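Odorant binding protein OBP69a (Ceratitis capitata, PDB 6HHE) probably binds odorants, and is a secreted, all-helical protein of insect olfaction. Local coordinates at residues M38-H49 and G96-E105; V24-Q33 and K116-E124. All blocks are in the same frame, centred on the assembly; numbering follows the deposited sequence. Where two conformers were deposited one is given.

Contact 1: M38-H49 and G96-E105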
loop_
_atom_site.group_PDB
_atom_site.type_symbol
_atom_site.label_atom_id
_atom_site.label_comp_id
_atom_site.label_asym_id
_atom_site.label_seq_id
_atom_site.Cartn_x
_atom_site.Cartn_y
_atom_site.Cartn_z
ATOM N N MET A 38 9.519 -7.214 -0.463
ATOM C CA MET A 38 8.235 -7.708 -1.036
ATOM C C MET A 38 8.499 -8.570 -2.261
ATOM O O MET A 38 9.208 -8.136 -3.191
ATOM C CB MET A 38 7.290 -6.615 -1.506
ATOM C CG MET A 38 6.894 -5.632 -0.439
ATOM S SD MET A 38 5.494 -4.664 -1.008
ATOM C CE MET A 38 6.214 -3.675 -2.260
ATOM N N PRO A 39 7.960 -9.774 -2.317
ATOM C CA PRO A 39 8.185 -10.597 -3.503
ATOM C C PRO A 39 7.430 -10.034 -4.701
ATOM O O PRO A 39 6.310 -9.485 -4.589
ATOM C CB PRO A 39 7.681 -11.977 -3.068
ATOM C CG PRO A 39 6.612 -11.670 -2.044
ATOM C CD PRO A 39 7.201 -10.493 -1.280
ATOM N N ASN A 40 8.049 -10.163 -5.882
ATOM C CA ASN A 40 7.484 -9.631 -7.123
ATOM C C ASN A 40 6.434 -10.571 -7.701
ATOM O O ASN A 40 6.606 -11.167 -8.762
ATOM C CB ASN A 40 8.598 -9.412 -8.137
ATOM C CG ASN A 40 9.222 -8.055 -7.995
ATOM O OD1 ASN A 40 10.078 -7.854 -7.150
ATOM N ND2 ASN A 40 8.778 -7.108 -8.812
ATOM N N ASN A 41 5.381 -10.799 -6.935
ATOM C CA ASN A 41 4.312 -11.684 -7.361
ATOM C C ASN A 41 3.130 -10.802 -7.695
ATOM O O ASN A 41 2.766 -9.869 -6.917
ATOM C CB ASN A 41 3.963 -12.702 -6.272
ATOM C CG ASN A 41 5.066 -13.738 -6.050
ATOM O OD1 ASN A 41 5.961 -13.577 -5.204
ATOM N ND2 ASN A 41 4.981 -14.827 -6.798
ATOM N N GLN A 42 2.528 -11.058 -8.844
ATOM C CA GLN A 42 1.446 -10.194 -9.297
ATOM C C GLN A 42 0.276 -10.154 -8.346
ATOM O O GLN A 42 -0.296 -9.089 -8.173
ATOM C CB GLN A 42 0.912 -10.657 -10.654
ATOM C CG GLN A 42 1.982 -10.629 -11.754
ATOM C CD GLN A 42 2.608 -9.250 -11.911
ATOM O OE1 GLN A 42 3.792 -9.093 -11.681
ATOM N NE2 GLN A 42 1.821 -8.255 -12.320
ATOM N N ARG A 43 -0.038 -11.262 -7.654
ATOM C CA ARG A 43 -1.183 -11.191 -6.741
ATOM C C ARG A 43 -0.921 -10.252 -5.568
ATOM O O ARG A 43 -1.839 -9.574 -5.125
ATOM C CB ARG A 43 -1.562 -12.562 -6.198
ATOM C CG ARG A 43 -2.169 -13.438 -7.235
ATOM C CD ARG A 43 -2.184 -14.900 -6.802
ATOM N NE ARG A 43 -0.855 -15.473 -6.681
ATOM C CZ ARG A 43 -0.401 -16.080 -5.576
ATOM N NH1 ARG A 43 -1.144 -16.171 -4.480
ATOM N NH2 ARG A 43 0.853 -16.553 -5.578
ATOM N N LEU A 44 0.337 -10.144 -5.108
ATOM C CA LEU A 44 0.652 -9.184 -4.055
ATOM C C LEU A 44 0.564 -7.764 -4.588
ATOM O O LEU A 44 0.030 -6.884 -3.910
ATOM C CB LEU A 44 2.002 -9.493 -3.479
ATOM C CG LEU A 44 2.470 -8.555 -2.353
ATOM C CD1 LEU A 44 1.499 -8.554 -1.173
ATOM C CD2 LEU A 44 3.849 -8.965 -1.849
ATOM N N LYS A 45 1.068 -7.523 -5.807
ATOM C CA LYS A 45 0.961 -6.195 -6.400
ATOM C C LYS A 45 -0.501 -5.784 -6.482
ATOM O O LYS A 45 -0.861 -4.638 -6.165
ATOM C CB LYS A 45 1.585 -6.193 -7.813
ATOM C CG LYS A 45 3.034 -6.650 -7.860
ATOM C CD LYS A 45 3.607 -6.392 -9.260
ATOM C CE LYS A 45 4.981 -6.925 -9.245
ATOM N NZ LYS A 45 5.438 -6.935 -10.691
ATOM N N CYS A 46 -1.354 -6.702 -6.899
ATOM C CA CYS A 46 -2.755 -6.347 -7.062
ATOM C C CYS A 46 -3.473 -6.210 -5.734
ATOM O O CYS A 46 -4.390 -5.389 -5.651
ATOM C CB CYS A 46 -3.456 -7.351 -7.934
ATOM S SG CYS A 46 -2.931 -7.246 -9.668
ATOM N N PHE A 47 -3.092 -6.979 -4.716
ATOM C CA PHE A 47 -3.609 -6.720 -3.371
ATOM C C PHE A 47 -3.301 -5.301 -2.940
ATOM O O PHE A 47 -4.152 -4.618 -2.369
ATOM C CB PHE A 47 -3.015 -7.725 -2.384
ATOM C CG PHE A 47 -3.356 -7.433 -0.969
ATOM C CD1 PHE A 47 -4.582 -7.834 -0.462
ATOM C CD2 PHE A 47 -2.459 -6.761 -0.152
ATOM C CE1 PHE A 47 -4.904 -7.509 0.869
ATOM C CE2 PHE A 47 -2.776 -6.414 1.179
ATOM C CZ PHE A 47 -4.012 -6.820 1.677
ATOM N N ILE A 48 -2.046 -4.867 -3.113
ATOM C CA ILE A 48 -1.666 -3.522 -2.699
ATOM C C ILE A 48 -2.472 -2.492 -3.475
ATOM O O ILE A 48 -3.028 -1.555 -2.882
ATOM C CB ILE A 48 -0.145 -3.323 -2.884
ATOM C CG1 ILE A 48 0.602 -4.306 -2.005
ATOM C CG2 ILE A 48 0.215 -1.894 -2.530
ATOM C CD1 ILE A 48 2.079 -4.284 -2.200
ATOM N N HIS A 49 -2.647 -2.699 -4.786
ATOM C CA HIS A 49 -3.506 -1.797 -5.541
ATOM C C HIS A 49 -4.929 -1.784 -4.993
ATOM O O HIS A 49 -5.530 -0.715 -4.864
ATOM C CB HIS A 49 -3.516 -2.187 -7.015
ATOM C CG HIS A 49 -4.432 -1.352 -7.830
ATOM N ND1 HIS A 49 -5.754 -1.690 -8.034
ATOM C CD2 HIS A 49 -4.243 -0.157 -8.432
ATOM C CE1 HIS A 49 -6.337 -0.737 -8.743
ATOM N NE2 HIS A 49 -5.438 0.190 -9.019
ATOM N N GLY A 96 -2.038 -0.492 -13.032
ATOM C CA GLY A 96 -2.308 -0.044 -11.676
ATOM C C GLY A 96 -1.589 -0.876 -10.632
ATOM O O GLY A 96 -1.103 -0.331 -9.626
ATOM N N CYS A 97 -1.540 -2.196 -10.831
ATOM C CA CYS A 97 -0.896 -3.050 -9.844
ATOM C C CYS A 97 0.594 -2.767 -9.793
ATOM O O CYS A 97 1.152 -2.679 -8.697
ATOM C CB CYS A 97 -1.129 -4.547 -10.097
ATOM S SG CYS A 97 -2.897 -5.182 -10.139
ATOM N N GLU A 98 1.250 -2.593 -10.949
ATOM C CA GLU A 98 2.677 -2.252 -10.947
ATOM C C GLU A 98 2.919 -0.893 -10.291
ATOM O O GLU A 98 3.853 -0.740 -9.492
ATOM C CB GLU A 98 3.262 -2.210 -12.359
ATOM C CG GLU A 98 3.035 -3.442 -13.192
ATOM C CD GLU A 98 3.728 -4.668 -12.654
ATOM O OE1 GLU A 98 3.329 -5.792 -13.055
ATOM O OE2 GLU A 98 4.677 -4.527 -11.846
ATOM N N THR A 99 2.108 0.121 -10.618
ATOM C CA THR A 99 2.239 1.421 -9.955
ATOM C C THR A 99 2.071 1.295 -8.447
ATOM O O THR A 99 2.850 1.880 -7.682
ATOM C CB THR A 99 1.220 2.422 -10.490
ATOM O OG1 THR A 99 1.432 2.590 -11.897
ATOM C CG2 THR A 99 1.385 3.763 -9.829
ATOM N N ALA A 100 1.048 0.559 -7.990
ATOM C CA ALA A 100 0.878 0.415 -6.543
ATOM C C ALA A 100 2.116 -0.208 -5.913
ATOM O O ALA A 100 2.564 0.228 -4.836
ATOM C CB ALA A 100 -0.344 -0.449 -6.235
ATOM N N PHE A 101 2.686 -1.218 -6.574
ATOM C CA PHE A 101 3.841 -1.933 -6.036
ATOM C C PHE A 101 5.062 -1.048 -5.993
ATOM O O PHE A 101 5.732 -0.966 -4.947
ATOM C CB PHE A 101 4.126 -3.161 -6.895
ATOM C CG PHE A 101 5.179 -4.091 -6.342
ATOM C CD1 PHE A 101 4.853 -5.007 -5.356
ATOM C CD2 PHE A 101 6.451 -4.087 -6.866
ATOM C CE1 PHE A 101 5.815 -5.949 -4.904
ATOM C CE2 PHE A 101 7.417 -4.981 -6.392
ATOM C CZ PHE A 101 7.093 -5.884 -5.412
ATOM N N LEU A 102 5.376 -0.393 -7.118
ATOM C CA LEU A 102 6.555 0.484 -7.171
ATOM C C LEU A 102 6.429 1.638 -6.182
ATOM O O LEU A 102 7.420 2.019 -5.536
ATOM C CB LEU A 102 6.729 1.015 -8.592
ATOM C CG LEU A 102 7.080 -0.051 -9.624
ATOM C CD1 LEU A 102 6.926 0.590 -10.999
ATOM C CD2 LEU A 102 8.477 -0.587 -9.385
ATOM N N THR A 103 5.223 2.224 -6.069
ATOM C CA THR A 103 5.037 3.324 -5.134
ATOM C C THR A 103 5.217 2.825 -3.712
ATOM O O THR A 103 5.877 3.487 -2.897
ATOM C CB THR A 103 3.667 3.974 -5.344
ATOM O OG1 THR A 103 3.589 4.419 -6.719
ATOM C CG2 THR A 103 3.485 5.184 -4.439
ATOM N N THR A 104 4.720 1.613 -3.410
ATOM C CA THR A 104 4.851 1.084 -2.053
ATOM C C THR A 104 6.297 0.702 -1.745
ATOM O O THR A 104 6.728 0.876 -0.590
ATOM C CB THR A 104 3.901 -0.102 -1.861
ATOM O OG1 THR A 104 2.561 0.370 -1.974
ATOM C CG2 THR A 104 4.083 -0.712 -0.488
ATOM N N GLU A 105 7.046 0.262 -2.763
ATOM C CA GLU A 105 8.475 0.039 -2.560
ATOM C C GLU A 105 9.142 1.326 -2.130
ATOM O O GLU A 105 10.008 1.321 -1.226
ATOM C CB GLU A 105 9.134 -0.491 -3.830
ATOM C CG GLU A 105 8.882 -1.953 -4.023
ATOM C CD GLU A 105 9.632 -2.507 -5.204
ATOM O OE1 GLU A 105 9.556 -1.902 -6.297
ATOM O OE2 GLU A 105 10.314 -3.535 -5.025
#

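Contact 2: V24-Q33 and K116-E124. With SO4 (sulfate ion), chain B.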
loop_
_atom_site.group_PDB
_atom_site.type_symbol
_atom_site.label_atom_id
_atom_site.label_comp_id
_atom_site.label_asym_id
_atom_site.label_seq_id
_atom_site.Cartn_x
_atom_site.Cartn_y
_atom_site.Cartn_z
ATOM N N VAL A 24 -4.240 -13.192 -3.392
ATOM C CA VAL A 24 -3.007 -13.173 -2.600
ATOM C C VAL A 24 -3.103 -14.200 -1.480
ATOM O O VAL A 24 -4.182 -14.414 -0.891
ATOM C CB VAL A 24 -2.731 -11.758 -2.053
ATOM C CG1 VAL A 24 -3.692 -11.382 -0.925
ATOM C CG2 VAL A 24 -1.287 -11.592 -1.574
ATOM N N THR A 25 -1.990 -14.869 -1.200
ATOM C CA THR A 25 -1.942 -15.922 -0.201
ATOM C C THR A 25 -1.006 -15.531 0.937
ATOM O O THR A 25 -0.118 -14.671 0.790
ATOM C CB THR A 25 -1.532 -17.257 -0.822
ATOM O OG1 THR A 25 -0.436 -17.053 -1.717
ATOM C CG2 THR A 25 -2.670 -17.848 -1.615
ATOM N N GLU A 26 -1.243 -16.136 2.106
ATOM C CA GLU A 26 -0.486 -15.781 3.309
ATOM C C GLU A 26 1.017 -15.993 3.147
ATOM O O GLU A 26 1.802 -15.236 3.728
ATOM C CB GLU A 26 -1.008 -16.574 4.509
ATOM C CG GLU A 26 -0.341 -16.249 5.867
ATOM C CD GLU A 26 -0.473 -14.783 6.309
ATOM O OE1 GLU A 26 0.320 -14.337 7.176
ATOM O OE2 GLU A 26 -1.364 -14.073 5.802
ATOM N N ASP A 27 1.447 -16.970 2.341
ATOM C CA ASP A 27 2.879 -17.175 2.123
ATOM C C ASP A 27 3.562 -15.936 1.560
ATOM O O ASP A 27 4.730 -15.674 1.899
ATOM C CB ASP A 27 3.120 -18.381 1.219
ATOM C CG ASP A 27 2.533 -18.201 -0.150
ATOM O OD1 ASP A 27 1.296 -18.130 -0.222
ATOM O OD2 ASP A 27 3.289 -18.127 -1.140
ATOM N N LEU A 28 2.855 -15.144 0.750
ATOM C CA LEU A 28 3.440 -13.924 0.200
ATOM C C LEU A 28 3.636 -12.872 1.275
ATOM O O LEU A 28 4.658 -12.172 1.282
ATOM C CB LEU A 28 2.602 -13.366 -0.940
ATOM C CG LEU A 28 2.454 -14.320 -2.126
ATOM C CD1 LEU A 28 1.566 -13.767 -3.197
ATOM C CD2 LEU A 28 3.834 -14.642 -2.700
ATOM N N PHE A 29 2.664 -12.725 2.170
ATOM C CA PHE A 29 2.827 -11.777 3.271
ATOM C C PHE A 29 3.938 -12.216 4.217
ATOM O O PHE A 29 4.778 -11.398 4.643
ATOM C CB PHE A 29 1.504 -11.647 4.030
ATOM C CG PHE A 29 0.383 -10.962 3.252
ATOM C CD1 PHE A 29 0.564 -9.751 2.598
ATOM C CD2 PHE A 29 -0.885 -11.546 3.224
ATOM C CE1 PHE A 29 -0.534 -9.128 1.910
ATOM C CE2 PHE A 29 -1.965 -10.924 2.557
ATOM C CZ PHE A 29 -1.784 -9.740 1.891
ATOM N N ILE A 30 4.001 -13.514 4.529
ATOM C CA ILE A 30 5.072 -14.015 5.389
ATOM C C ILE A 30 6.422 -13.773 4.738
ATOM O O ILE A 30 7.375 -13.328 5.393
ATOM C CB ILE A 30 4.850 -15.501 5.693
ATOM C CG1 ILE A 30 3.632 -15.673 6.602
ATOM C CG2 ILE A 30 6.107 -16.095 6.317
ATOM C CD1 ILE A 30 3.144 -17.121 6.690
ATOM N N GLU A 31 6.524 -14.033 3.429
ATOM C CA GLU A 31 7.805 -13.820 2.752
ATOM C C GLU A 31 8.234 -12.361 2.821
ATOM O O GLU A 31 9.403 -12.072 3.088
ATOM C CB GLU A 31 7.718 -14.270 1.300
ATOM C CG GLU A 31 8.944 -13.857 0.508
ATOM C CD GLU A 31 10.045 -14.891 0.570
ATOM O OE1 GLU A 31 9.837 -15.923 1.247
ATOM O OE2 GLU A 31 11.110 -14.679 -0.063
ATOM N N ALA A 32 7.308 -11.428 2.591
ATOM C CA ALA A 32 7.644 -10.003 2.694
ATOM C C ALA A 32 8.130 -9.656 4.082
ATOM O O ALA A 32 9.124 -8.946 4.242
ATOM C CB ALA A 32 6.397 -9.173 2.362
ATOM N N GLN A 33 7.440 -10.153 5.106
ATOM C CA GLN A 33 7.817 -9.795 6.471
ATOM C C GLN A 33 9.136 -10.434 6.878
ATOM O O GLN A 33 9.988 -9.771 7.494
ATOM C CB GLN A 33 6.691 -10.184 7.401
ATOM C CG GLN A 33 5.462 -9.385 7.138
ATOM C CD GLN A 33 4.376 -9.715 8.111
ATOM O OE1 GLN A 33 3.854 -8.832 8.789
ATOM N NE2 GLN A 33 4.027 -10.990 8.198
ATOM N N LYS A 116 6.225 -1.105 7.904
ATOM C CA LYS A 116 6.205 -2.435 8.545
ATOM C C LYS A 116 4.951 -2.624 9.393
ATOM O O LYS A 116 4.329 -3.695 9.359
ATOM C CB LYS A 116 7.463 -2.620 9.389
ATOM C CG LYS A 116 8.713 -2.863 8.541
ATOM C CD LYS A 116 9.959 -2.869 9.428
ATOM C CE LYS A 116 11.182 -3.346 8.652
ATOM N NZ LYS A 116 12.385 -3.513 9.538
ATOM N N LEU A 117 4.548 -1.607 10.172
ATOM C CA LEU A 117 3.296 -1.736 10.914
ATOM C C LEU A 117 2.095 -1.864 9.987
ATOM O O LEU A 117 1.204 -2.673 10.249
ATOM C CB LEU A 117 3.104 -0.549 11.865
ATOM C CG LEU A 117 4.167 -0.576 12.928
ATOM C CD1 LEU A 117 4.214 0.757 13.644
ATOM C CD2 LEU A 117 3.884 -1.733 13.884
ATOM N N LEU A 118 2.059 -1.111 8.874
ATOM C CA LEU A 118 0.909 -1.234 7.985
ATOM C C LEU A 118 0.863 -2.624 7.369
ATOM O O LEU A 118 -0.213 -3.194 7.188
ATOM C CB LEU A 118 0.961 -0.163 6.892
ATOM C CG LEU A 118 0.627 1.267 7.302
ATOM C CD1 LEU A 118 1.042 2.250 6.209
ATOM C CD2 LEU A 118 -0.861 1.437 7.627
ATOM N N PHE A 119 2.016 -3.201 7.058
ATOM C CA PHE A 119 2.014 -4.531 6.472
ATOM C C PHE A 119 1.486 -5.563 7.449
ATOM O O PHE A 119 0.836 -6.532 7.022
ATOM C CB PHE A 119 3.401 -4.926 5.991
ATOM C CG PHE A 119 3.553 -4.827 4.524
ATOM C CD1 PHE A 119 3.736 -3.600 3.920
ATOM C CD2 PHE A 119 3.443 -5.941 3.747
ATOM C CE1 PHE A 119 3.850 -3.507 2.543
ATOM C CE2 PHE A 119 3.563 -5.875 2.366
ATOM C CZ PHE A 119 3.756 -4.653 1.773
ATOM N N THR A 120 1.718 -5.401 8.741
ATOM C CA THR A 120 1.112 -6.366 9.639
ATOM C C THR A 120 -0.401 -6.158 9.676
ATOM O O THR A 120 -1.166 -7.132 9.741
ATOM C CB THR A 120 1.740 -6.285 11.031
ATOM O OG1 THR A 120 3.159 -6.084 10.928
ATOM C CG2 THR A 120 1.555 -7.610 11.718
ATOM N N THR A 121 -0.842 -4.911 9.563
ATOM C CA THR A 121 -2.269 -4.590 9.608
ATOM C C THR A 121 -2.987 -5.192 8.418
ATOM O O THR A 121 -3.893 -6.022 8.567
ATOM C CB THR A 121 -2.456 -3.063 9.574
ATOM O OG1 THR A 121 -1.887 -2.444 10.731
ATOM C CG2 THR A 121 -3.924 -2.672 9.458
ATOM N N PHE A 122 -2.586 -4.768 7.221
ATOM C CA PHE A 122 -3.175 -5.242 5.969
ATOM C C PHE A 122 -2.519 -6.557 5.551
ATOM O O PHE A 122 -1.811 -6.652 4.551
ATOM C CB PHE A 122 -3.036 -4.171 4.896
ATOM C CG PHE A 122 -3.820 -2.905 5.205
ATOM C CD1 PHE A 122 -5.205 -2.905 5.151
ATOM C CD2 PHE A 122 -3.181 -1.724 5.556
ATOM C CE1 PHE A 122 -5.937 -1.754 5.435
ATOM C CE2 PHE A 122 -3.921 -0.572 5.839
ATOM C CZ PHE A 122 -5.296 -0.594 5.767
ATOM N N SER A 123 -2.738 -7.566 6.389
ATOM C CA SER A 123 -2.193 -8.902 6.235
ATOM C C SER A 123 -3.191 -9.897 6.798
ATOM O O SER A 123 -3.980 -9.578 7.693
ATOM C CB SER A 123 -0.845 -9.060 6.956
ATOM O OG SER A 123 -0.494 -10.425 7.066
ATOM N N GLU A 124 -3.126 -11.114 6.278
ATOM C CA GLU A 124 -4.088 -12.165 6.589
ATOM C C GLU A 124 -3.713 -12.862 7.888
ATOM O O GLU A 124 -3.998 -12.354 8.969
ATOM C CB GLU A 124 -4.147 -13.162 5.428
ATOM C CG GLU A 124 -5.271 -14.173 5.444
ATOM C CD GLU A 124 -5.264 -15.027 4.179
ATOM O OE1 GLU A 124 -4.416 -14.775 3.293
ATOM O OE2 GLU A 124 -6.100 -15.948 4.067
HETATM S S SO4 B . 14.124 -4.744 6.832
HETATM O O1 SO4 B . 14.830 -5.648 5.904
HETATM O O2 SO4 B . 14.825 -3.503 6.708
HETATM O O3 SO4 B . 12.735 -4.630 6.355
HETATM O O4 SO4 B . 14.025 -5.328 8.175
HETATM O O HOH W 1 5.741 -6.016 8.554
#

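Contact 1: M38-H49 and G96-E105
F101 is gripped between M38 and K45, which meet opposite faces of its ring. M38 CE lies over one face, offset toward the rim, 3.5 Å from F101 CE1; K45 CE sits over the centre of the other, 4.0 Å from the ring centroid. The ring stands there because F101 CG lies anti to the backbone N (chi1 -172°). Past the ring the extended lysine chain carries K45 NZ to the syn lone pair of E98 OE2 at 2.8 Å. Q42 steadies this charge pair from both ends: Q42 OE1 accepts from K45 NZ at 2.9 Å, while Q42 NE2 donates to E98 OE1 at 3.0 Å, nearly straight at 163°. A methionine in place of K45 would probably leave the E98 carboxylate without its countercharge and Q42 OE1 without its donor. Farther along, the C46–C97 disulfide ties the helices covalently, and A100 CB packs 3.5 Å from H49 CA. I48 CG2 and T104 OG1 meet tip to tip at 3.3 Å. The segments 42-49 and 96-105 cross almost at a right angle (83°), their axes 7.6 Å apart. Around them, helix 26-35 lies against P39 and L44, helix 10-22 against F47, and helix 112-121 against M38 and T104.

Contact 2: V24-Q33 and K116-E124
F29 and S123 meet at the centre of this contact, which begins, along 116-124, with a water-mediated link. One water donates to K116 O at 2.8 Å and, weakly, to Q33 OE1. The extended chain of K116 carries its NZ to a sulfate oxygen, O4, at 2.8 Å; the ion probably comes from the crystallisation liquor. One turn on, F119 turns its ring obliquely to the methyl of A32, with F119 CE2 4.3 Å from A32 CB. In the conformer given, T120 OG1 appears to bond back to K116 O, which also accepts from T120 N. At F122 the chain leaves the helix in an inverse gamma turn, and F122 O comes 3.8 Å from F29 CE1. S123 then lays its CA over the centre of the F29 ring, a CH-pi contact at 4.2 Å from the centroid, only 11° off the normal. Its OG, anti to the backbone N (chi1 166°), rests 3.8 Å from F29 CB. The poorly ordered E124 brings its carboxylate near that of E26; such like charges would be expected to repel. F47 meets F29 edge-to-face, and K12 NZ donates to S123 O. Helices 26-33 and 116-121 run nearly antiparallel (162°), within the all-helical PBP/GOBP fold with its three disulfides (C18–C50, C46–C97, C88–C106), the C-terminal tail packed here against helix 26-35.

In the fold
Taken together, the two contacts show how a small helical protein is closed by nested pairings: contact 1 lies within the loop that contact 2 closes, and their centres are about 12 Å apart. They meet directly. M38 SD packs 3.3 Å from F119 CZ, F47 CE2 lies 3.5 Å from F122 O, and R43 NH1 is 3.0 Å from T25 OG1, a probable hydrogen bond. Short chain connections reinforce this, since helix 26-35 leads into 42-55 and helix 96-110 into 112-121. The bound 2-(2-methoxyethoxy)ethanol is lined by I80 and E83 of helix 78-88, by I114 near the start of helix 112-121, which also supplies F119 to contact 2, and by N111 just before it.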